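Local coordinates for PUA domain-containing protein (Archaeoglobus fulgidus DSM 4304, PDB 2Q07) that is of unknown function in isolation but, as the C-terminal part of an archaeosine synthase-family protein, probably binds RNA during tRNA modification, at residues 20-26 / 175-179; 269-275 / 291-297; 48-52 / 146-150. One frame throughout, in Å; residues are numbered along the deposited sequence.

Contact 1: residues 20-26 / 175-179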
# COMPACT_ATOMS: atom_id res chain seq x y z
N ARG A 20 7.62 -3.59 -5.69
CA ARG A 20 7.83 -2.88 -4.44
C ARG A 20 6.88 -3.37 -3.36
O ARG A 20 7.28 -3.51 -2.20
CB ARG A 20 7.65 -1.38 -4.66
CG ARG A 20 7.85 -0.54 -3.42
CD ARG A 20 9.20 -0.78 -2.79
NE ARG A 20 9.41 0.10 -1.65
CZ ARG A 20 10.53 0.14 -0.93
NH1 ARG A 20 11.54 -0.67 -1.23
NH2 ARG A 20 10.64 0.99 0.08
N ALA A 21 5.63 -3.63 -3.73
CA ALA A 21 4.67 -4.11 -2.75
C ALA A 21 5.09 -5.49 -2.27
O ALA A 21 4.97 -5.81 -1.09
CB ALA A 21 3.26 -4.16 -3.36
N LEU A 22 5.61 -6.30 -3.18
CA LEU A 22 6.05 -7.64 -2.83
C LEU A 22 7.20 -7.64 -1.83
O LEU A 22 7.26 -8.49 -0.96
CB LEU A 22 6.46 -8.41 -4.09
CG LEU A 22 6.80 -9.90 -3.93
CD1 LEU A 22 5.57 -10.70 -3.54
CD2 LEU A 22 7.37 -10.42 -5.25
N GLU A 23 8.13 -6.70 -1.94
CA GLU A 23 9.23 -6.70 -0.98
C GLU A 23 8.85 -6.06 0.35
O GLU A 23 9.52 -6.30 1.36
CB GLU A 23 10.49 -6.05 -1.58
CG GLU A 23 10.40 -4.59 -1.95
CD GLU A 23 11.72 -4.05 -2.50
OE1 GLU A 23 12.74 -4.09 -1.78
OE2 GLU A 23 11.75 -3.59 -3.67
N CYS A 24 7.77 -5.29 0.37
CA CYS A 24 7.33 -4.62 1.60
C CYS A 24 6.19 -5.36 2.30
O CYS A 24 5.81 -5.00 3.42
CB CYS A 24 6.89 -3.19 1.29
SG CYS A 24 8.18 -2.17 0.51
N TYR A 25 5.65 -6.39 1.65
CA TYR A 25 4.53 -7.16 2.17
C TYR A 25 4.84 -7.97 3.43
O TYR A 25 5.65 -8.88 3.39
CB TYR A 25 4.02 -8.09 1.07
CG TYR A 25 2.72 -8.80 1.37
CD1 TYR A 25 1.69 -8.16 2.06
CD2 TYR A 25 2.51 -10.10 0.93
CE1 TYR A 25 0.48 -8.80 2.31
CE2 TYR A 25 1.31 -10.76 1.16
CZ TYR A 25 0.29 -10.10 1.85
OH TYR A 25 -0.90 -10.75 2.08
N LYS A 26 4.19 -7.63 4.54
CA LYS A 26 4.42 -8.38 5.78
C LYS A 26 3.11 -8.79 6.46
O LYS A 26 2.48 -7.99 7.15
CB LYS A 26 5.29 -7.57 6.75
CG LYS A 26 6.58 -7.07 6.11
CD LYS A 26 7.51 -6.44 7.14
CE LYS A 26 8.67 -5.72 6.46
NZ LYS A 26 8.20 -4.58 5.61
N HIS A 175 2.37 -0.18 6.14
CA HIS A 175 2.76 -0.68 4.83
C HIS A 175 3.00 0.44 3.82
O HIS A 175 3.81 0.29 2.93
CB HIS A 175 1.73 -1.67 4.26
CG HIS A 175 1.94 -3.08 4.72
ND1 HIS A 175 1.73 -3.48 6.02
CD2 HIS A 175 2.38 -4.17 4.05
CE1 HIS A 175 2.03 -4.76 6.14
NE2 HIS A 175 2.44 -5.20 4.96
N MSE A 176 2.27 1.54 3.95
CA MSE A 176 2.46 2.65 3.02
C MSE A 176 3.79 3.35 3.28
O MSE A 176 4.46 3.78 2.35
CB MSE A 176 1.30 3.63 3.12
CG MSE A 176 -0.03 2.98 2.78
SE MSE A 176 -1.48 4.22 2.73
CE MSE A 176 -2.10 4.09 4.54
N LEU A 177 4.15 3.47 4.55
CA LEU A 177 5.41 4.08 4.95
C LEU A 177 6.56 3.22 4.41
O LEU A 177 7.55 3.73 3.86
CB LEU A 177 5.48 4.15 6.48
CG LEU A 177 4.79 5.34 7.13
CD1 LEU A 177 4.92 5.25 8.65
CD2 LEU A 177 5.43 6.64 6.61
N SER A 178 6.42 1.91 4.58
CA SER A 178 7.40 0.94 4.12
C SER A 178 7.54 1.06 2.60
O SER A 178 8.64 1.21 2.07
CB SER A 178 6.94 -0.47 4.50
OG SER A 178 7.92 -1.44 4.20
N TYR A 179 6.41 1.03 1.91
CA TYR A 179 6.37 1.14 0.46
C TYR A 179 7.12 2.40 -0.03
O TYR A 179 8.08 2.31 -0.81
CB TYR A 179 4.90 1.21 -0.00
CG TYR A 179 4.71 1.18 -1.50
CD1 TYR A 179 4.47 -0.02 -2.17
CD2 TYR A 179 4.78 2.36 -2.26
CE1 TYR A 179 4.31 -0.06 -3.55
CE2 TYR A 179 4.63 2.33 -3.64
CZ TYR A 179 4.40 1.12 -4.28
OH TYR A 179 4.28 1.07 -5.64
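One face of the Tyr179 ring takes the aliphatic stem of Arg20: CG of Arg20 sits 3.7 Å from the ring centroid and close to the normal, a CH-pi contact displaced toward the CD1-CE1 side of the rim. The guanidinium beyond it has turned well away from that ring, the two planes 70° apart. With CG anti to the backbone N and the chain bent at chi2 (56°), Arg20 passes over the ring and delivers its head to the last backbone carbonyls of the 175-179 segment. At the guanidinium edge, NE of Arg20 donates to O of Tyr179 at 2.7 Å, in the carbonyl plane on a lone pair; NH2 adds weak bonds to the same oxygen and to O of Ser178. SG of Cys24 lies over one guanidinium face, and the carboxylate of Glu23 is at the edge, its OE1 making a long salt bridge to NH1.

The His175 ring is met at its edge. The backbone N of Lys26 donates to NE2 of His175 over 3.0 Å, fairly straight, although the donor is tilted somewhat from the ring plane. ND1 is held by the carbonyl of Arg171, so both ring nitrogens are engaged and the rotation of the imidazole is fixed. Between these two ends, CB of Cys24 approaches OG of Ser178 at 3.5 Å. Lys26 curls back so that NZ bonds to O of Cys24, 3.3 Å away, from above the carbonyl plane.

The two short helical segments run 9.6 Å apart at 119°, joining the end of helix 16-24 in the DUF5591 region to helix 168-181 of the pre-PUA region. Phe75 meets His175 edge-to-face, Phe107 of helix 94-111 does the same to Tyr25, and strand 214-217 backs helix 168-181 through Leu215.

Contact 2: residues 269-275 / 291-297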
# COMPACT_ATOMS: atom_id res chain seq x y z
N ILE A 269 16.87 25.50 6.54
CA ILE A 269 15.59 24.79 6.57
C ILE A 269 15.63 23.43 5.89
O ILE A 269 16.59 23.06 5.21
CB ILE A 269 14.47 25.59 5.84
CG1 ILE A 269 14.80 25.71 4.35
CG2 ILE A 269 14.32 26.98 6.43
CD1 ILE A 269 13.66 26.22 3.51
N PHE A 270 14.54 22.69 6.10
CA PHE A 270 14.35 21.42 5.45
C PHE A 270 12.85 21.35 5.23
O PHE A 270 12.08 22.00 5.94
CB PHE A 270 14.90 20.25 6.28
CG PHE A 270 14.13 19.94 7.52
CD1 PHE A 270 13.27 18.84 7.56
CD2 PHE A 270 14.33 20.68 8.68
CE1 PHE A 270 12.62 18.49 8.74
CE2 PHE A 270 13.70 20.34 9.87
CZ PHE A 270 12.84 19.24 9.90
N GLY A 271 12.43 20.61 4.21
CA GLY A 271 11.01 20.52 3.93
C GLY A 271 10.58 19.25 3.22
O GLY A 271 11.36 18.32 3.03
N VAL A 272 9.31 19.22 2.85
CA VAL A 272 8.70 18.09 2.18
C VAL A 272 8.17 18.54 0.82
O VAL A 272 7.66 19.65 0.70
CB VAL A 272 7.51 17.54 3.01
CG1 VAL A 272 6.82 16.42 2.26
CG2 VAL A 272 8.01 17.04 4.36
N GLY A 273 8.31 17.69 -0.18
CA GLY A 273 7.81 18.02 -1.51
C GLY A 273 7.64 16.79 -2.39
O GLY A 273 7.93 15.67 -1.98
N LEU A 274 7.15 17.01 -3.60
CA LEU A 274 6.95 15.93 -4.57
C LEU A 274 7.97 16.09 -5.69
O LEU A 274 7.95 17.07 -6.43
CB LEU A 274 5.55 15.98 -5.18
CG LEU A 274 4.45 15.10 -4.58
CD1 LEU A 274 3.21 15.25 -5.45
CD2 LEU A 274 4.88 13.64 -4.54
N ALA A 275 8.87 15.12 -5.81
CA ALA A 275 9.88 15.16 -6.86
C ALA A 275 9.21 15.18 -8.23
O ALA A 275 8.20 14.52 -8.44
CB ALA A 275 10.80 13.96 -6.74
N ILE A 291 11.25 20.02 -7.89
CA ILE A 291 10.37 19.64 -6.79
C ILE A 291 9.20 20.60 -6.56
O ILE A 291 9.37 21.81 -6.57
CB ILE A 291 11.13 19.57 -5.46
CG1 ILE A 291 12.36 18.67 -5.58
CG2 ILE A 291 10.20 19.09 -4.35
CD1 ILE A 291 13.21 18.64 -4.32
N ASN A 292 8.02 20.03 -6.33
CA ASN A 292 6.85 20.83 -6.02
C ASN A 292 6.81 20.82 -4.49
O ASN A 292 6.57 19.78 -3.87
CB ASN A 292 5.59 20.20 -6.61
CG ASN A 292 5.59 20.23 -8.14
OD1 ASN A 292 5.47 21.30 -8.75
ND2 ASN A 292 5.74 19.07 -8.77
N VAL A 293 7.08 21.97 -3.88
CA VAL A 293 7.13 22.10 -2.42
C VAL A 293 5.77 22.02 -1.73
O VAL A 293 4.82 22.70 -2.11
CB VAL A 293 7.81 23.43 -2.02
CG1 VAL A 293 7.91 23.54 -0.50
CG2 VAL A 293 9.17 23.51 -2.65
N LYS A 294 5.69 21.17 -0.71
CA LYS A 294 4.46 21.03 0.06
C LYS A 294 4.57 21.86 1.34
O LYS A 294 3.62 22.52 1.75
CB LYS A 294 4.17 19.57 0.41
CG LYS A 294 3.60 18.74 -0.74
CD LYS A 294 2.87 17.49 -0.23
CE LYS A 294 1.99 16.88 -1.33
NZ LYS A 294 1.07 15.80 -0.85
N ARG A 295 5.74 21.83 1.97
CA ARG A 295 5.92 22.57 3.20
C ARG A 295 7.39 22.61 3.62
O ARG A 295 8.22 21.87 3.08
CB ARG A 295 5.07 21.94 4.32
CG ARG A 295 5.58 20.58 4.80
CD ARG A 295 4.57 19.83 5.68
NE ARG A 295 3.60 19.07 4.89
CZ ARG A 295 2.51 19.57 4.34
NH1 ARG A 295 2.21 20.86 4.48
NH2 ARG A 295 1.71 18.79 3.61
N LYS A 296 7.70 23.47 4.58
CA LYS A 296 9.06 23.59 5.07
C LYS A 296 9.08 23.91 6.56
O LYS A 296 8.11 24.44 7.11
CB LYS A 296 9.82 24.65 4.27
CG LYS A 296 9.10 25.97 4.16
CD LYS A 296 9.95 26.97 3.38
CE LYS A 296 9.31 28.36 3.35
NZ LYS A 296 10.28 29.36 2.79
N PHE A 297 10.20 23.59 7.20
CA PHE A 297 10.35 23.84 8.62
C PHE A 297 11.61 24.68 8.90
O PHE A 297 12.66 24.47 8.30
CB PHE A 297 10.42 22.51 9.37
CG PHE A 297 9.51 21.44 8.80
CD1 PHE A 297 10.02 20.44 7.96
CD2 PHE A 297 8.14 21.47 9.04
CE1 PHE A 297 9.19 19.49 7.38
CE2 PHE A 297 7.29 20.50 8.46
CZ PHE A 297 7.82 19.51 7.63
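O of Val272 accepts two backbone N-H groups from the neighbouring strand, N of Lys294 at 2.9 Å and N of Arg295 at 3.2 Å. The extra residue shifts the register by one between Val272 and Gly273, and the backbone of Lys294 leaves the extended strand conformation. On each side of this point regular antiparallel pairing resumes: N of Leu274 bonds to O of Asn292 at 2.8 Å, and N of Phe297 reaches O of Phe270 over the same length.

Phe270, Val272, Arg295 and Phe297 share one face of the sheet. CD1 of Phe297 stands over the face of the Phe270 ring, 3.3 Å from its CE1 atom; the planes are inclined at 50°, an oblique pairing. CG of Phe270 is wedged between its own N and carbonyl carbon (chi1 70°), which brings the ring back across Phe297. The edge of Phe297 then meets CG2 of Val272 at 4.1 Å. Helix 219-227 packs on these side chains through Glu219 and Ala222. Gly271 and Gly273 let the strands come close, with CA of Gly271 only 3.8 Å from CA of Lys296. The charged ends of Arg295 and Lys294 reach across to the four-stranded pre-PUA sheet, in salt bridges to Asp216 and Asp209.

Two residues facing one make this a classic beta bulge, set between the central strand 270-275 and the C-terminal strand 289-297 of the PUA domain, a fold commonly used to bind RNA.

Contact 3: residues 48-52 / 146-150; sequences THRAL and DVLSD
Helix 47-55 presents one side of its 48-52 turn to a type I beta turn running from Asp146 to Ser149, in the loop between strand 138-141 and helix 150-160. The nearest CA atoms are those of Leu52 and Leu148, 6.6 Å apart, and no hydrogen bond passes between the segments. The loop is shaped by its own bonds. OD1 of Asp146 takes the backbone N of Leu148 at 2.9 Å, an Asx turn, with the donor on the anti side of the carboxylate and 32° out of its plane. Ser149 follows as N-cap of helix 150-160, its OG capping the backbone N of Ser152; the hydroxyl of Ser152 in turn bonds to O of Asp146. Turn and cap together probably hold the loop in shape where it enters the helix; from it the end of the Leu148 side chain reaches helix 47-55.

Leu148 does most of the touching. Its CD1 methyl drops in between two side chains one helical turn apart, reaching CG of Leu52 on one hand and CG2 of Thr48 on the other. The methyl of Thr48 is available for this because CG2 stands anti to the backbone N, while OG1 lies beside that nitrogen (chi1 -64°). The other branch of Leu148, CD2, comes up to CB of Ala51. Val147 adds a looser touch, its CG2 being 4.3 Å from CG2 of Thr48. O of Val147 is held by NE2 of His119.

Behind the helix, Leu52 also packs on Leu35 of strand 31-36, so this surface contact joins a helix lying against the five-stranded mixed sheet of the DUF5591 region, a UDG-like domain by family, to the loop that follows that sheet's edge strand 138-141. Its tightest point is CD1 of Leu148 against CG of Leu52, at 3.6 Å.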
# COMPACT_ATOMS: atom_id res chain seq x y z
N THR A 48 -19.91 -4.50 -1.17
CA THR A 48 -19.64 -5.93 -1.02
C THR A 48 -18.67 -6.20 0.13
O THR A 48 -18.97 -6.99 1.03
CB THR A 48 -19.07 -6.54 -2.32
OG1 THR A 48 -20.06 -6.46 -3.35
CG2 THR A 48 -18.71 -8.00 -2.10
N HIS A 49 -17.50 -5.56 0.13
CA HIS A 49 -16.55 -5.79 1.20
C HIS A 49 -17.13 -5.40 2.56
O HIS A 49 -16.96 -6.12 3.54
CB HIS A 49 -15.22 -5.06 0.93
CG HIS A 49 -14.41 -5.71 -0.14
ND1 HIS A 49 -13.03 -5.76 -0.11
CD2 HIS A 49 -14.78 -6.37 -1.26
CE1 HIS A 49 -12.59 -6.43 -1.16
NE2 HIS A 49 -13.63 -6.81 -1.88
N ARG A 50 -17.84 -4.28 2.62
CA ARG A 50 -18.44 -3.87 3.89
C ARG A 50 -19.49 -4.88 4.38
O ARG A 50 -19.52 -5.23 5.56
CB ARG A 50 -19.05 -2.47 3.76
CG ARG A 50 -18.03 -1.36 3.90
CD ARG A 50 -18.66 0.02 3.87
NE ARG A 50 -19.17 0.38 2.55
CZ ARG A 50 -20.46 0.47 2.24
NH1 ARG A 50 -21.38 0.22 3.15
NH2 ARG A 50 -20.82 0.82 1.01
N ALA A 51 -20.35 -5.35 3.47
CA ALA A 51 -21.37 -6.33 3.84
C ALA A 51 -20.71 -7.59 4.38
O ALA A 51 -21.12 -8.14 5.40
CB ALA A 51 -22.23 -6.67 2.62
N LEU A 52 -19.68 -8.06 3.68
CA LEU A 52 -18.94 -9.25 4.09
C LEU A 52 -18.35 -9.10 5.49
O LEU A 52 -18.58 -9.92 6.37
CB LEU A 52 -17.82 -9.54 3.10
CG LEU A 52 -18.06 -10.70 2.14
CD1 LEU A 52 -16.90 -10.79 1.14
CD2 LEU A 52 -18.19 -11.98 2.95
N ASP A 146 -22.64 -16.95 -5.15
CA ASP A 146 -22.73 -15.66 -4.46
C ASP A 146 -21.78 -15.59 -3.28
O ASP A 146 -21.81 -16.43 -2.40
CB ASP A 146 -24.17 -15.46 -3.97
CG ASP A 146 -24.52 -14.00 -3.76
OD1 ASP A 146 -23.67 -13.23 -3.27
OD2 ASP A 146 -25.68 -13.63 -4.09
N VAL A 147 -20.92 -14.57 -3.25
CA VAL A 147 -19.98 -14.43 -2.15
C VAL A 147 -20.68 -13.96 -0.86
O VAL A 147 -20.16 -14.12 0.24
CB VAL A 147 -18.84 -13.43 -2.51
CG1 VAL A 147 -17.95 -14.02 -3.59
CG2 VAL A 147 -19.43 -12.11 -2.98
N LEU A 148 -21.89 -13.42 -1.02
CA LEU A 148 -22.68 -12.89 0.09
C LEU A 148 -23.89 -13.73 0.53
O LEU A 148 -24.71 -13.26 1.31
CB LEU A 148 -23.14 -11.48 -0.26
CG LEU A 148 -22.24 -10.26 0.03
CD1 LEU A 148 -20.78 -10.57 -0.21
CD2 LEU A 148 -22.70 -9.10 -0.85
N SER A 149 -24.01 -14.97 0.05
CA SER A 149 -25.14 -15.81 0.44
C SER A 149 -24.95 -16.36 1.85
O SER A 149 -23.82 -16.45 2.34
CB SER A 149 -25.31 -16.97 -0.55
OG SER A 149 -24.21 -17.87 -0.47
N ASP A 150 -26.04 -16.73 2.51
CA ASP A 150 -25.95 -17.27 3.87
C ASP A 150 -25.09 -18.52 3.91
O ASP A 150 -24.43 -18.81 4.91
CB ASP A 150 -27.34 -17.60 4.42
CG ASP A 150 -28.27 -16.41 4.42
OD1 ASP A 150 -27.83 -15.30 4.77
OD2 ASP A 150 -29.45 -16.60 4.07

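From the N terminus, helix 16-24 opens contact 1, which closes only when the chain reaches helix 168-181. Contact 3 nests inside that long loop: it opens on helix 47-55 and closes just before helix 150-160, wholly within the DUF5591 region. Contact 1 thus ties the start of that region to the pre-PUA region, about 28 Å from contact 3 between centres. Contact 2 follows in series, a short closure between two strands of the C-terminal PUA domain. It lies across the chain's centre from contact 3, their centres about 44 Å apart. No two of the three contacts touch.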